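Long-range contacts in cerato-platanin-like protein (Moniliophthora perniciosa, PDB 3SUM), which is of unknown function but belongs to the cerato-platanins, small fungal double-psi beta-barrel proteins generally thought to act at the interface with host plants: residues N2-W7 and W109-L114; K10-T15 and G89-V94; A25-L30 and G42-F47; A52-Q57 and D79-A84; S62-R67 and V75-R80. One frame throughout, in Å; residues are numbered along the deposited sequence.

Contact 1: residues N2-W7 and W109-L114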
# COMPACT_ATOMS: atom_id res chain seq x y z
N ASN A 2 0.96 -11.66 -12.39
CA ASN A 2 -0.48 -11.41 -12.71
C ASN A 2 -1.11 -10.67 -11.52
O ASN A 2 -2.15 -11.15 -11.02
CB ASN A 2 -1.23 -12.74 -12.85
CG ASN A 2 -2.65 -12.60 -13.52
OD1 ASN A 2 -3.04 -13.48 -14.31
ND2 ASN A 2 -3.41 -11.51 -13.21
N TRP A 3 -0.53 -9.57 -11.04
CA TRP A 3 -1.12 -8.85 -9.92
C TRP A 3 -2.21 -7.95 -10.42
O TRP A 3 -2.08 -7.37 -11.49
CB TRP A 3 -0.06 -8.04 -9.11
CG TRP A 3 0.86 -8.86 -8.11
CD1 TRP A 3 2.11 -9.36 -8.35
CD2 TRP A 3 0.54 -9.20 -6.77
NE1 TRP A 3 2.60 -9.96 -7.24
CE2 TRP A 3 1.66 -9.87 -6.24
CE3 TRP A 3 -0.54 -8.91 -5.92
CZ2 TRP A 3 1.71 -10.29 -4.94
CZ3 TRP A 3 -0.51 -9.39 -4.61
CH2 TRP A 3 0.61 -10.07 -4.15
N LEU A 4 -3.31 -7.89 -9.66
CA LEU A 4 -4.46 -6.98 -9.89
C LEU A 4 -4.42 -5.92 -8.80
O LEU A 4 -3.96 -6.17 -7.67
CB LEU A 4 -5.82 -7.71 -9.74
CG LEU A 4 -6.12 -8.86 -10.71
CD1 LEU A 4 -7.58 -9.30 -10.48
CD2 LEU A 4 -5.98 -8.36 -12.13
N ILE A 5 -4.95 -4.73 -9.09
CA ILE A 5 -5.17 -3.81 -8.00
C ILE A 5 -6.63 -3.29 -8.14
O ILE A 5 -7.13 -3.07 -9.26
CB ILE A 5 -4.18 -2.67 -8.02
CG1 ILE A 5 -4.36 -1.81 -6.73
CG2 ILE A 5 -4.23 -1.88 -9.41
CD1 ILE A 5 -3.14 -1.17 -6.26
N LYS A 6 -7.28 -3.10 -7.03
CA LYS A 6 -8.61 -2.54 -6.97
C LYS A 6 -8.47 -1.45 -5.93
O LYS A 6 -7.47 -1.37 -5.23
CB LYS A 6 -9.60 -3.59 -6.41
CG LYS A 6 -9.86 -4.70 -7.49
CD LYS A 6 -10.61 -5.89 -6.77
CE LYS A 6 -10.78 -7.14 -7.65
NZ LYS A 6 -11.69 -6.78 -8.82
N TRP A 7 -9.44 -0.56 -5.88
CA TRP A 7 -9.36 0.50 -4.95
C TRP A 7 -10.51 0.42 -3.96
O TRP A 7 -11.58 -0.11 -4.23
CB TRP A 7 -9.27 1.87 -5.66
CG TRP A 7 -10.44 2.24 -6.56
CD1 TRP A 7 -10.51 2.07 -7.90
CD2 TRP A 7 -11.65 2.84 -6.16
NE1 TRP A 7 -11.70 2.56 -8.36
CE2 TRP A 7 -12.44 3.00 -7.30
CE3 TRP A 7 -12.18 3.24 -4.91
CZ2 TRP A 7 -13.74 3.59 -7.27
CZ3 TRP A 7 -13.44 3.83 -4.88
CH2 TRP A 7 -14.22 3.99 -6.04
N TRP A 109 -12.44 2.00 -14.13
CA TRP A 109 -12.94 0.63 -14.25
C TRP A 109 -13.15 -0.05 -12.89
O TRP A 109 -14.04 -0.95 -12.69
CB TRP A 109 -11.96 -0.21 -15.12
CG TRP A 109 -12.58 -1.60 -15.39
CD1 TRP A 109 -12.10 -2.81 -14.93
CD2 TRP A 109 -13.75 -1.87 -16.14
NE1 TRP A 109 -12.91 -3.81 -15.41
CE2 TRP A 109 -13.95 -3.28 -16.12
CE3 TRP A 109 -14.68 -1.07 -16.83
CZ2 TRP A 109 -15.04 -3.90 -16.77
CZ3 TRP A 109 -15.78 -1.70 -17.50
CH2 TRP A 109 -15.93 -3.10 -17.45
N GLY A 110 -12.23 0.28 -12.00
CA GLY A 110 -12.21 -0.10 -10.62
C GLY A 110 -11.25 -1.29 -10.35
O GLY A 110 -10.93 -1.59 -9.17
N THR A 111 -10.81 -1.96 -11.41
CA THR A 111 -9.83 -3.03 -11.23
C THR A 111 -8.85 -2.78 -12.35
O THR A 111 -9.27 -2.50 -13.49
CB THR A 111 -10.47 -4.43 -11.47
OG1 THR A 111 -11.54 -4.63 -10.54
CG2 THR A 111 -9.42 -5.57 -11.29
N ALA A 112 -7.57 -2.94 -12.07
CA ALA A 112 -6.51 -2.78 -13.11
C ALA A 112 -5.51 -3.92 -12.91
O ALA A 112 -5.24 -4.32 -11.80
CB ALA A 112 -5.78 -1.40 -12.91
N GLN A 113 -4.92 -4.40 -14.00
CA GLN A 113 -3.87 -5.38 -13.88
C GLN A 113 -2.57 -4.60 -13.84
O GLN A 113 -2.44 -3.62 -14.58
CB GLN A 113 -3.94 -6.29 -15.08
CG GLN A 113 -5.37 -6.65 -15.29
CD GLN A 113 -5.50 -7.97 -15.91
OE1 GLN A 113 -4.75 -8.90 -15.54
NE2 GLN A 113 -6.44 -8.07 -16.88
N LEU A 114 -1.67 -5.04 -12.95
CA LEU A 114 -0.37 -4.39 -12.80
C LEU A 114 0.61 -4.96 -13.74
O LEU A 114 0.53 -6.12 -14.05
CB LEU A 114 0.16 -4.54 -11.40
CG LEU A 114 -0.73 -3.86 -10.38
CD1 LEU A 114 -0.05 -4.09 -8.97
CD2 LEU A 114 -0.87 -2.33 -10.65
O HOH W 1 1.78 -8.16 -12.03
O HOH W 2 -12.40 -0.87 -7.01

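Contact 2: residues K10-T15 and G89-V94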
# COMPACT_ATOMS: atom_id res chain seq x y z
N LYS A 10 -11.32 2.62 2.20
CA LYS A 10 -10.80 2.23 3.52
C LYS A 10 -9.34 2.63 3.72
O LYS A 10 -8.91 3.07 4.78
CB LYS A 10 -10.90 0.68 3.71
CG LYS A 10 -10.43 0.26 5.09
CD LYS A 10 -10.64 -1.31 5.27
CE LYS A 10 -10.24 -1.82 6.66
NZ LYS A 10 -10.19 -3.40 6.80
N PHE A 11 -8.52 2.37 2.71
CA PHE A 11 -7.07 2.53 2.84
C PHE A 11 -6.60 3.97 2.72
O PHE A 11 -5.41 4.24 2.81
CB PHE A 11 -6.44 1.60 1.84
CG PHE A 11 -6.93 0.22 2.06
CD1 PHE A 11 -6.66 -0.42 3.27
CD2 PHE A 11 -7.72 -0.42 1.11
CE1 PHE A 11 -7.19 -1.73 3.53
CE2 PHE A 11 -8.24 -1.70 1.34
CZ PHE A 11 -7.96 -2.38 2.56
N GLN A 12 -7.53 4.89 2.57
CA GLN A 12 -7.10 6.29 2.73
C GLN A 12 -7.99 6.99 3.73
O GLN A 12 -8.12 8.25 3.73
CB GLN A 12 -7.05 7.04 1.40
CG GLN A 12 -8.32 7.14 0.64
CD GLN A 12 -8.12 7.88 -0.62
OE1 GLN A 12 -7.13 7.66 -1.32
NE2 GLN A 12 -9.02 8.85 -0.91
N ASN A 13 -8.59 6.17 4.57
CA ASN A 13 -9.41 6.71 5.66
C ASN A 13 -8.57 6.90 6.89
O ASN A 13 -8.40 5.98 7.68
CB ASN A 13 -10.60 5.80 5.94
CG ASN A 13 -11.59 6.43 6.94
OD1 ASN A 13 -11.26 7.37 7.68
ND2 ASN A 13 -12.83 5.91 6.94
N ASP A 14 -8.06 8.14 7.05
CA ASP A 14 -7.12 8.49 8.07
C ASP A 14 -7.72 8.24 9.43
O ASP A 14 -6.96 7.99 10.39
CB ASP A 14 -6.66 9.93 7.95
CG ASP A 14 -7.80 10.89 7.84
OD1 ASP A 14 -8.10 11.55 8.84
OD2 ASP A 14 -8.44 10.94 6.76
N THR A 15 -9.04 8.21 9.51
CA THR A 15 -9.69 8.20 10.84
C THR A 15 -9.87 6.85 11.42
O THR A 15 -10.21 6.71 12.63
CB THR A 15 -11.06 8.87 10.81
OG1 THR A 15 -12.04 8.02 10.14
CG2 THR A 15 -10.94 10.21 10.09
N GLY A 89 -5.99 -0.98 -2.99
CA GLY A 89 -5.27 0.16 -2.48
C GLY A 89 -6.21 1.34 -2.26
O GLY A 89 -7.37 1.37 -2.69
N GLY A 90 -5.70 2.34 -1.59
CA GLY A 90 -6.43 3.57 -1.37
C GLY A 90 -6.80 4.16 -2.69
O GLY A 90 -6.08 4.03 -3.65
N THR A 91 -7.90 4.87 -2.71
CA THR A 91 -8.41 5.45 -3.93
C THR A 91 -7.41 6.34 -4.71
O THR A 91 -7.21 6.17 -5.93
CB THR A 91 -9.68 6.22 -3.56
OG1 THR A 91 -10.45 5.39 -2.65
CG2 THR A 91 -10.46 6.59 -4.77
N ASP A 92 -6.82 7.30 -4.04
CA ASP A 92 -5.94 8.25 -4.71
C ASP A 92 -4.68 7.52 -5.19
O ASP A 92 -4.16 7.73 -6.29
CB ASP A 92 -5.45 9.24 -3.65
CG ASP A 92 -6.58 10.21 -3.14
OD1 ASP A 92 -7.65 10.22 -3.70
OD2 ASP A 92 -6.30 10.93 -2.16
N LEU A 93 -4.16 6.64 -4.35
CA LEU A 93 -3.02 5.81 -4.79
C LEU A 93 -3.33 5.14 -6.12
O LEU A 93 -2.55 5.18 -7.08
CB LEU A 93 -2.72 4.77 -3.69
CG LEU A 93 -1.99 3.50 -4.11
CD1 LEU A 93 -0.52 3.90 -4.43
CD2 LEU A 93 -2.04 2.43 -3.04
N VAL A 94 -4.48 4.45 -6.20
CA VAL A 94 -4.81 3.70 -7.35
C VAL A 94 -5.09 4.55 -8.54
O VAL A 94 -4.57 4.31 -9.65
CB VAL A 94 -6.00 2.68 -7.04
CG1 VAL A 94 -6.40 1.96 -8.31
CG2 VAL A 94 -5.52 1.70 -5.93
O HOH W 3 -4.70 6.43 -1.52

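Contact 3: residues A25-L30 and G42-F47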
# COMPACT_ATOMS: atom_id res chain seq x y z
N ALA A 25 -1.02 -5.18 14.34
CA ALA A 25 0.17 -5.23 15.18
C ALA A 25 1.37 -4.59 14.49
O ALA A 25 2.14 -3.84 15.09
CB ALA A 25 0.49 -6.77 15.60
N ALA A 26 1.56 -4.90 13.22
CA ALA A 26 2.67 -4.32 12.49
C ALA A 26 2.45 -2.78 12.42
O ALA A 26 3.39 -2.02 12.55
CB ALA A 26 2.73 -4.90 11.12
N LEU A 27 1.20 -2.36 12.21
CA LEU A 27 0.85 -0.91 12.14
C LEU A 27 1.25 -0.14 13.38
O LEU A 27 1.67 1.05 13.28
CB LEU A 27 -0.62 -0.71 11.88
CG LEU A 27 -1.10 -1.26 10.52
CD1 LEU A 27 -2.63 -1.01 10.32
CD2 LEU A 27 -0.30 -0.67 9.36
N ALA A 28 1.11 -0.79 14.53
CA ALA A 28 1.46 -0.18 15.82
C ALA A 28 2.93 0.18 15.84
O ALA A 28 3.35 1.06 16.61
CB ALA A 28 1.17 -1.14 16.97
N LYS A 29 3.73 -0.52 15.07
CA LYS A 29 5.15 -0.22 15.03
C LYS A 29 5.60 0.67 13.87
O LYS A 29 6.80 0.85 13.66
CB LYS A 29 5.88 -1.53 14.93
CG LYS A 29 5.56 -2.32 16.23
CD LYS A 29 6.41 -3.64 16.36
CE LYS A 29 6.01 -4.72 15.41
NZ LYS A 29 6.48 -6.07 16.01
N LEU A 30 4.61 1.21 13.15
CA LEU A 30 4.86 1.90 11.92
C LEU A 30 4.41 3.32 11.99
O LEU A 30 4.12 3.95 10.98
CB LEU A 30 4.27 1.17 10.73
CG LEU A 30 5.06 -0.06 10.33
CD1 LEU A 30 4.24 -0.82 9.23
CD2 LEU A 30 6.44 0.29 9.75
N GLY A 42 -4.23 7.06 9.61
CA GLY A 42 -3.64 8.32 9.10
C GLY A 42 -2.26 8.63 9.68
O GLY A 42 -1.53 9.43 9.13
N GLU A 43 -1.92 8.02 10.80
CA GLU A 43 -0.64 8.29 11.45
C GLU A 43 0.45 7.36 11.03
O GLU A 43 1.60 7.50 11.43
CB GLU A 43 -0.78 8.21 12.97
CG GLU A 43 -1.87 9.13 13.52
CD GLU A 43 -2.23 8.76 14.96
OE1 GLU A 43 -2.43 7.56 15.27
OE2 GLU A 43 -2.31 9.67 15.76
N VAL A 44 0.09 6.32 10.27
CA VAL A 44 1.09 5.32 9.94
C VAL A 44 1.97 5.84 8.82
O VAL A 44 1.49 6.47 7.86
CB VAL A 44 0.35 4.01 9.49
CG1 VAL A 44 1.37 2.97 9.05
CG2 VAL A 44 -0.53 3.47 10.61
N LEU A 45 3.25 5.60 8.92
CA LEU A 45 4.16 5.93 7.81
C LEU A 45 3.72 5.49 6.44
O LEU A 45 3.29 4.33 6.26
CB LEU A 45 5.54 5.32 8.11
CG LEU A 45 6.27 5.89 9.31
CD1 LEU A 45 7.39 4.99 9.71
CD2 LEU A 45 6.89 7.32 8.91
N ASN A 46 3.80 6.40 5.46
CA ASN A 46 3.42 6.20 4.08
C ASN A 46 1.93 6.26 3.77
O ASN A 46 1.55 5.95 2.67
CB ASN A 46 3.96 4.81 3.54
CG ASN A 46 4.17 4.81 2.04
OD1 ASN A 46 4.48 5.89 1.43
ND2 ASN A 46 3.95 3.64 1.42
N PHE A 47 1.11 6.68 4.72
CA PHE A 47 -0.26 6.88 4.51
C PHE A 47 -0.35 7.99 3.44
O PHE A 47 0.34 8.97 3.56
CB PHE A 47 -0.91 7.43 5.81
CG PHE A 47 -2.36 7.86 5.61
CD1 PHE A 47 -3.38 6.92 5.65
CD2 PHE A 47 -2.67 9.16 5.25
CE1 PHE A 47 -4.72 7.31 5.47
CE2 PHE A 47 -3.95 9.55 5.06
CZ PHE A 47 -4.99 8.66 5.15

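Contact 4: residues A52-Q57 and D79-A84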
# COMPACT_ATOMS: atom_id res chain seq x y z
N ALA A 52 -4.25 -3.50 0.95
CA ALA A 52 -4.45 -4.86 1.51
C ALA A 52 -3.84 -5.79 0.54
O ALA A 52 -3.90 -5.57 -0.65
CB ALA A 52 -5.97 -5.14 1.62
N ALA A 53 -3.31 -6.92 1.01
CA ALA A 53 -2.70 -7.86 0.10
C ALA A 53 -2.73 -9.19 0.81
O ALA A 53 -3.01 -9.26 2.05
CB ALA A 53 -1.26 -7.43 -0.21
N PRO A 54 -2.50 -10.27 0.06
CA PRO A 54 -2.75 -11.55 0.67
C PRO A 54 -1.65 -11.90 1.63
O PRO A 54 -0.48 -11.64 1.36
CB PRO A 54 -2.66 -12.55 -0.51
CG PRO A 54 -2.70 -11.75 -1.70
CD PRO A 54 -2.28 -10.35 -1.39
N GLU A 55 -2.01 -12.63 2.67
CA GLU A 55 -1.07 -13.19 3.58
C GLU A 55 -0.19 -14.21 2.76
O GLU A 55 -0.63 -14.76 1.80
CB GLU A 55 -1.84 -13.97 4.67
CG GLU A 55 -1.00 -14.67 5.74
CD GLU A 55 -1.91 -15.40 6.81
OE1 GLU A 55 -1.47 -16.43 7.41
OE2 GLU A 55 -3.05 -14.97 7.02
N ALA A 56 1.02 -14.46 3.23
CA ALA A 56 1.94 -15.48 2.67
C ALA A 56 2.60 -14.87 1.51
O ALA A 56 3.81 -14.85 1.48
CB ALA A 56 1.26 -16.85 2.30
N GLN A 57 1.84 -14.30 0.59
CA GLN A 57 2.50 -13.59 -0.53
C GLN A 57 3.11 -12.26 -0.11
O GLN A 57 4.07 -11.81 -0.77
CB GLN A 57 1.53 -13.25 -1.64
CG GLN A 57 0.94 -14.31 -2.38
CD GLN A 57 0.31 -13.75 -3.67
OE1 GLN A 57 -0.87 -13.51 -3.67
NE2 GLN A 57 1.09 -13.60 -4.75
N ASP A 79 -3.18 -4.43 5.39
CA ASP A 79 -4.38 -5.24 5.69
C ASP A 79 -4.33 -6.47 4.78
O ASP A 79 -3.38 -6.62 3.98
CB ASP A 79 -5.59 -4.34 5.36
CG ASP A 79 -6.92 -4.87 5.89
OD1 ASP A 79 -6.95 -5.88 6.65
OD2 ASP A 79 -7.91 -4.25 5.50
N ARG A 80 -5.32 -7.34 4.83
CA ARG A 80 -5.25 -8.58 4.08
C ARG A 80 -6.46 -8.63 3.17
O ARG A 80 -7.50 -8.11 3.54
CB ARG A 80 -5.31 -9.86 5.01
CG ARG A 80 -3.90 -10.55 5.25
CD ARG A 80 -2.91 -9.42 5.70
NE ARG A 80 -1.63 -10.00 6.14
CZ ARG A 80 -0.60 -10.13 5.33
NH1 ARG A 80 -0.70 -9.73 4.09
NH2 ARG A 80 0.53 -10.64 5.79
N VAL A 81 -6.31 -9.18 1.97
CA VAL A 81 -7.46 -9.66 1.21
C VAL A 81 -7.10 -11.12 1.03
O VAL A 81 -5.93 -11.48 1.11
CB VAL A 81 -7.59 -8.98 -0.14
CG1 VAL A 81 -8.13 -7.59 0.07
CG2 VAL A 81 -6.23 -8.92 -0.87
N GLU A 82 -8.03 -12.01 0.81
CA GLU A 82 -7.52 -13.39 0.67
C GLU A 82 -7.65 -13.95 -0.74
O GLU A 82 -8.02 -15.12 -0.92
CB GLU A 82 -8.16 -14.30 1.69
CG GLU A 82 -7.93 -13.91 3.17
CD GLU A 82 -8.74 -12.68 3.55
OE1 GLU A 82 -9.82 -12.45 2.93
OE2 GLU A 82 -8.31 -11.98 4.48
N GLU A 83 -7.37 -13.11 -1.72
CA GLU A 83 -7.42 -13.46 -3.09
C GLU A 83 -6.00 -13.40 -3.57
O GLU A 83 -5.32 -12.38 -3.40
CB GLU A 83 -8.30 -12.47 -3.83
CG GLU A 83 -9.62 -13.09 -4.40
CD GLU A 83 -10.69 -13.53 -3.40
OE1 GLU A 83 -11.26 -12.73 -2.63
OE2 GLU A 83 -11.03 -14.73 -3.43
N ALA A 84 -5.51 -14.46 -4.19
CA ALA A 84 -4.10 -14.44 -4.58
C ALA A 84 -3.86 -13.31 -5.55
O ALA A 84 -4.72 -13.02 -6.38
CB ALA A 84 -3.64 -15.80 -5.24
O HOH W 4 -4.55 -13.79 2.84

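Contact 5: residues S62-R67 and V75-R80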
# COMPACT_ATOMS: atom_id res chain seq x y z
N SER A 62 4.97 -4.77 4.86
CA SER A 62 6.04 -4.77 3.85
C SER A 62 5.79 -3.66 2.85
O SER A 62 4.69 -3.15 2.72
CB SER A 62 6.18 -6.09 3.09
OG SER A 62 4.92 -6.52 2.61
N CYS A 63 6.82 -3.39 2.08
CA CYS A 63 6.78 -2.26 1.11
C CYS A 63 6.89 -2.84 -0.23
O CYS A 63 7.81 -3.64 -0.47
CB CYS A 63 7.97 -1.41 1.40
SG CYS A 63 7.95 0.09 0.37
N TRP A 64 6.01 -2.45 -1.16
CA TRP A 64 5.98 -3.07 -2.49
C TRP A 64 6.00 -2.00 -3.55
O TRP A 64 5.35 -0.99 -3.41
CB TRP A 64 4.72 -3.91 -2.69
CG TRP A 64 4.86 -5.19 -1.96
CD1 TRP A 64 4.89 -5.32 -0.64
CD2 TRP A 64 5.00 -6.49 -2.52
NE1 TRP A 64 5.07 -6.63 -0.32
CE2 TRP A 64 5.16 -7.37 -1.46
CE3 TRP A 64 4.99 -6.98 -3.85
CZ2 TRP A 64 5.31 -8.77 -1.63
CZ3 TRP A 64 5.16 -8.41 -4.04
CH2 TRP A 64 5.30 -9.28 -2.92
N LYS A 65 6.79 -2.22 -4.58
CA LYS A 65 6.76 -1.30 -5.68
C LYS A 65 5.79 -1.84 -6.72
O LYS A 65 5.93 -2.99 -7.17
CB LYS A 65 8.16 -1.24 -6.32
CG LYS A 65 8.09 -0.12 -7.38
CD LYS A 65 9.46 0.09 -8.03
CE LYS A 65 9.58 -0.61 -9.35
NZ LYS A 65 10.78 -0.07 -10.10
N LEU A 66 4.83 -1.04 -7.15
CA LEU A 66 3.84 -1.51 -8.10
C LEU A 66 4.08 -0.72 -9.39
O LEU A 66 4.43 0.48 -9.33
CB LEU A 66 2.41 -1.16 -7.63
CG LEU A 66 1.99 -1.55 -6.21
CD1 LEU A 66 0.53 -1.26 -5.92
CD2 LEU A 66 2.37 -3.08 -6.01
N ARG A 67 3.92 -1.38 -10.53
CA ARG A 67 3.98 -0.63 -11.81
C ARG A 67 2.70 -0.84 -12.60
O ARG A 67 2.16 -1.96 -12.66
CB ARG A 67 5.14 -1.11 -12.71
CG ARG A 67 6.56 -0.82 -12.20
CD ARG A 67 7.60 -1.30 -13.31
NE ARG A 67 8.97 -0.79 -13.13
CZ ARG A 67 9.40 0.43 -13.49
NH1 ARG A 67 8.58 1.33 -14.01
NH2 ARG A 67 10.69 0.76 -13.33
N VAL A 75 4.06 1.05 -1.94
CA VAL A 75 2.91 0.90 -1.09
C VAL A 75 3.22 0.05 0.13
O VAL A 75 4.05 -0.81 0.05
CB VAL A 75 1.71 0.29 -1.87
CG1 VAL A 75 1.38 1.13 -3.13
CG2 VAL A 75 1.98 -1.14 -2.37
N THR A 76 2.53 0.33 1.28
CA THR A 76 2.73 -0.44 2.44
C THR A 76 1.57 -1.39 2.54
O THR A 76 0.42 -0.99 2.41
CB THR A 76 2.76 0.49 3.65
OG1 THR A 76 3.81 1.44 3.40
CG2 THR A 76 3.15 -0.29 4.95
N VAL A 77 1.86 -2.67 2.85
CA VAL A 77 0.80 -3.56 3.10
C VAL A 77 0.27 -3.35 4.53
O VAL A 77 1.02 -3.50 5.49
CB VAL A 77 1.33 -5.05 2.94
CG1 VAL A 77 0.21 -6.10 3.38
CG2 VAL A 77 1.73 -5.33 1.44
N VAL A 78 -1.03 -3.05 4.68
CA VAL A 78 -1.58 -2.68 5.95
C VAL A 78 -2.79 -3.54 6.31
O VAL A 78 -3.35 -3.42 7.40
CB VAL A 78 -2.02 -1.20 5.99
CG1 VAL A 78 -0.79 -0.21 5.69
CG2 VAL A 78 -3.27 -0.93 5.05
N ASP A 79 -3.18 -4.43 5.39
CA ASP A 79 -4.38 -5.24 5.69
C ASP A 79 -4.33 -6.47 4.78
O ASP A 79 -3.38 -6.62 3.98
CB ASP A 79 -5.59 -4.34 5.36
CG ASP A 79 -6.92 -4.87 5.89
OD1 ASP A 79 -6.95 -5.88 6.65
OD2 ASP A 79 -7.91 -4.25 5.50
N ARG A 80 -5.32 -7.34 4.83
CA ARG A 80 -5.25 -8.58 4.08
C ARG A 80 -6.46 -8.63 3.17
O ARG A 80 -7.50 -8.11 3.54
CB ARG A 80 -5.31 -9.86 5.01
CG ARG A 80 -3.90 -10.55 5.25
CD ARG A 80 -2.91 -9.42 5.70
NE ARG A 80 -1.63 -10.00 6.14
CZ ARG A 80 -0.60 -10.13 5.33
NH1 ARG A 80 -0.70 -9.73 4.09
NH2 ARG A 80 0.53 -10.64 5.79

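Contact 1: residues N2-W7 and W109-L114
K6 and T111 meet by their side chains, lying side by side and pointing the same way, with K6 NZ giving a 2.8 Å hydrogen bond to T111 OG1. The lysine chain runs out extended and bends only at its last torsion (chi4 -66°), which brings the ammonium group onto the hydroxyl. L4 and Q113 share that face, L4 CD2 resting 3.6 Å from Q113 CG. The other face is apolar: I5 CG2 touches L114 CD2 at 3.6 Å and A112 CB at 3.9 Å, while L114 CD1 approaches W3 CB. The backbones hold these groups in register as an antiparallel ladder. I5 and A112 form a hydrogen-bonded pair, and L114 N donates to W3 O almost straight (171°). Two waters extend the ladder, from W3 N to L114 O and from W7 N to G110 O. W7 NE1 passes 3.5 Å from G110 CA, its own hydrogen bond going to Y107 O. Further out, F87, L66, V94 and L97 cover I5 and L114. The chemistry implies a two-sided sheet edge: the I5 and A112 face apolar and turned inward, the other mixing polar ends of K6, T111 and Q113 with L4.

Contact 2: residues K10-T15 and G89-V94
Q12 carries the polar part of this contact by setting its side-chain amide against the first turn of helix 91-97. Q12 OE1 accepts D92 N at 2.8 Å in a nearly straight bond (174°), although the donor is tilted 32° from the amide's carbonyl plane. A water also donates to Q12 OE1, its oxygen 2.7 Å away, and accepts L93 N, so one amide oxygen serves D92 N directly and L93 N through a water. A weak return bond runs from Q12 NE2 to D92 OD1 at 3.4 Å, with the amide and carboxylate planes steeply turned against each other. The reach depends on an extended chain whose CG sits between the backbone N and the carbonyl carbon (chi1 60°). A partly negative oxygen at a helix N-terminus would probably be favoured by the helix dipole. Further along the loop, T15 N to N13 OD1 closes an Asx turn, T15 OG1 adding a second bond, and D14 hydrogen-bonds through its backbone to G42. In the double-psi beta-barrel, this is where strand 86-89 passes into helix 91-97, with G90 at the N-cap position. Apolar packing concerns F11, whose CB lies 3.6 Å from G90 N and close against G90 CA, and whose ring approaches G89 obliquely; K10 CB lies over the centre of one ring face.

Contact 3: residues A25-L30 and G42-F47
L30 O is gripped by L45 N at 2.8 Å, the bond reasonably straight and the donor almost in line with the carbonyl (172° at the oxygen). Carbon atoms close in around L30 O: V44 CA makes a CH...O contact, V44 CG1 stands 3.5 Å away and L45 CG only 3.3 Å away. The L45 branch folds over the carbonyl because CG lies beside the backbone N, opposite the carbonyl carbon (chi1 -66°). A glycine in place of L45 could keep the amide bond, but it would probably strip away this apolar cover and leave L30 O more open to solvent. V44 CG1, swung opposite its own N, reaches L30 CB at 3.8 Å and L27 CD2 at 4.0 Å, the L27 and V44 side chains crossing at about a right angle. Beyond it, V44 to F47 form a type II turn, closed by a bond from F47 N to V44 O. The contact ties helix 24-28, through L27, and the turn just after it, through L30, to the loop before strand 50-52. N46 ND2 carries that loop onward to T76 OG1 and F74 O of strand 71-79, and L27 packs on V78 of the same strand.

Contact 4: residues A52-Q57 and D79-A84
The guanidinium of R80 lies flat against the 52-57 backbone: E55 CA sits 3.4 Å above one face, toward the rim, and A53 O comes up to the edge. R80 NH1 donates to A53 O at 3.1 Å, meeting that carbonyl well above its plane, while R80 NH2 turns to T58 O outside the two segments. A bend in the chain (chi2 51°) folds the group back over E55, and E55 CB touches R80 CG. A53 O also takes a weak bond from V81 N and a CH...O contact from R80 CA. Replacing R80 by a leucine would probably leave A53 O with the weak V81 amide bond and T58 O without its mate, the loop being freer to shift. Backbone pairing begins at the parallel bridge of A52 and D79, where A53 N gives D79 O a 3.0 Å bond. A52 CB packs on V81 CG1 at 3.6 Å, and P54 CA approaches V81 O at 3.2 Å. One water links E55 N to V81 O. The two loops carry on from strands 50-52 and 71-79, the parallel pairing fading out over A53 and V81. Strand 86-89 packs against them, F87 meeting A53, with L86 and V88 meeting V81, while D79 takes K22 N on OD1 and forms a salt bridge to K10 NZ through OD2.

Contact 5: residues S62-R67 and V75-R80
V77 CG2 drops into a hollow walled by S62 OG at 3.6 Å and W64 CD1 at 3.8 Å, the V77 and W64 side chains running alongside one another. The hollow keeps its shape because W64 NE1 donates to S62 OG at 2.9 Å, within 5° of the indole plane, which opposes ring rotation; S62 OG also pairs with E59 O. V75 fills the next gap. V75 CG2 meets W64 CB at 3.9 Å, both V75 methyls straddle L66 CD1 (CG1 at 3.8 Å), and the V75 and L66 side chains meet at about a right angle. With L93, V51 and L97 closing in on V75 and L66, this face belongs to the barrel core. The opposite face carries C63 and T76, the former joined by a disulfide to C125, the latter packing on F50 and C125. Between the faces, W64 and V75 form a hydrogen-bonded antiparallel pair (W64 N to V75 O and V75 N to W64 O, each 2.8 Å), while V77 N reaches S62 O. The strands meet at 130°, well short of straight antiparallel. Such twist suits the hairpin of strands 63-68 and 71-79, a central piece of the double-psi beta-barrel of cerato-platanins.

Overall arrangement
The five show how nested long-range contacts hold a small barrel and its loops together. Contact 1 joins the N-terminal strand to 109-114 and encloses the others; contact 2 lies within it, and contacts 3, 4 and 5 within contact 2, contact 3 closing before the other two open. The centre of contact 5 lies about 4 Å from that of the chain and about 10 Å from that of contact 4, with which it shares D79 and R80. Contacts 1 and 5 belong to one seven-stranded mixed sheet, and W3 touches both W64 and Q57. Contacts 1 and 3 stand on opposite sides, centres about 24 Å apart. Contact 2 bridges them, touching G42 and F47 on one side and W7 on the other.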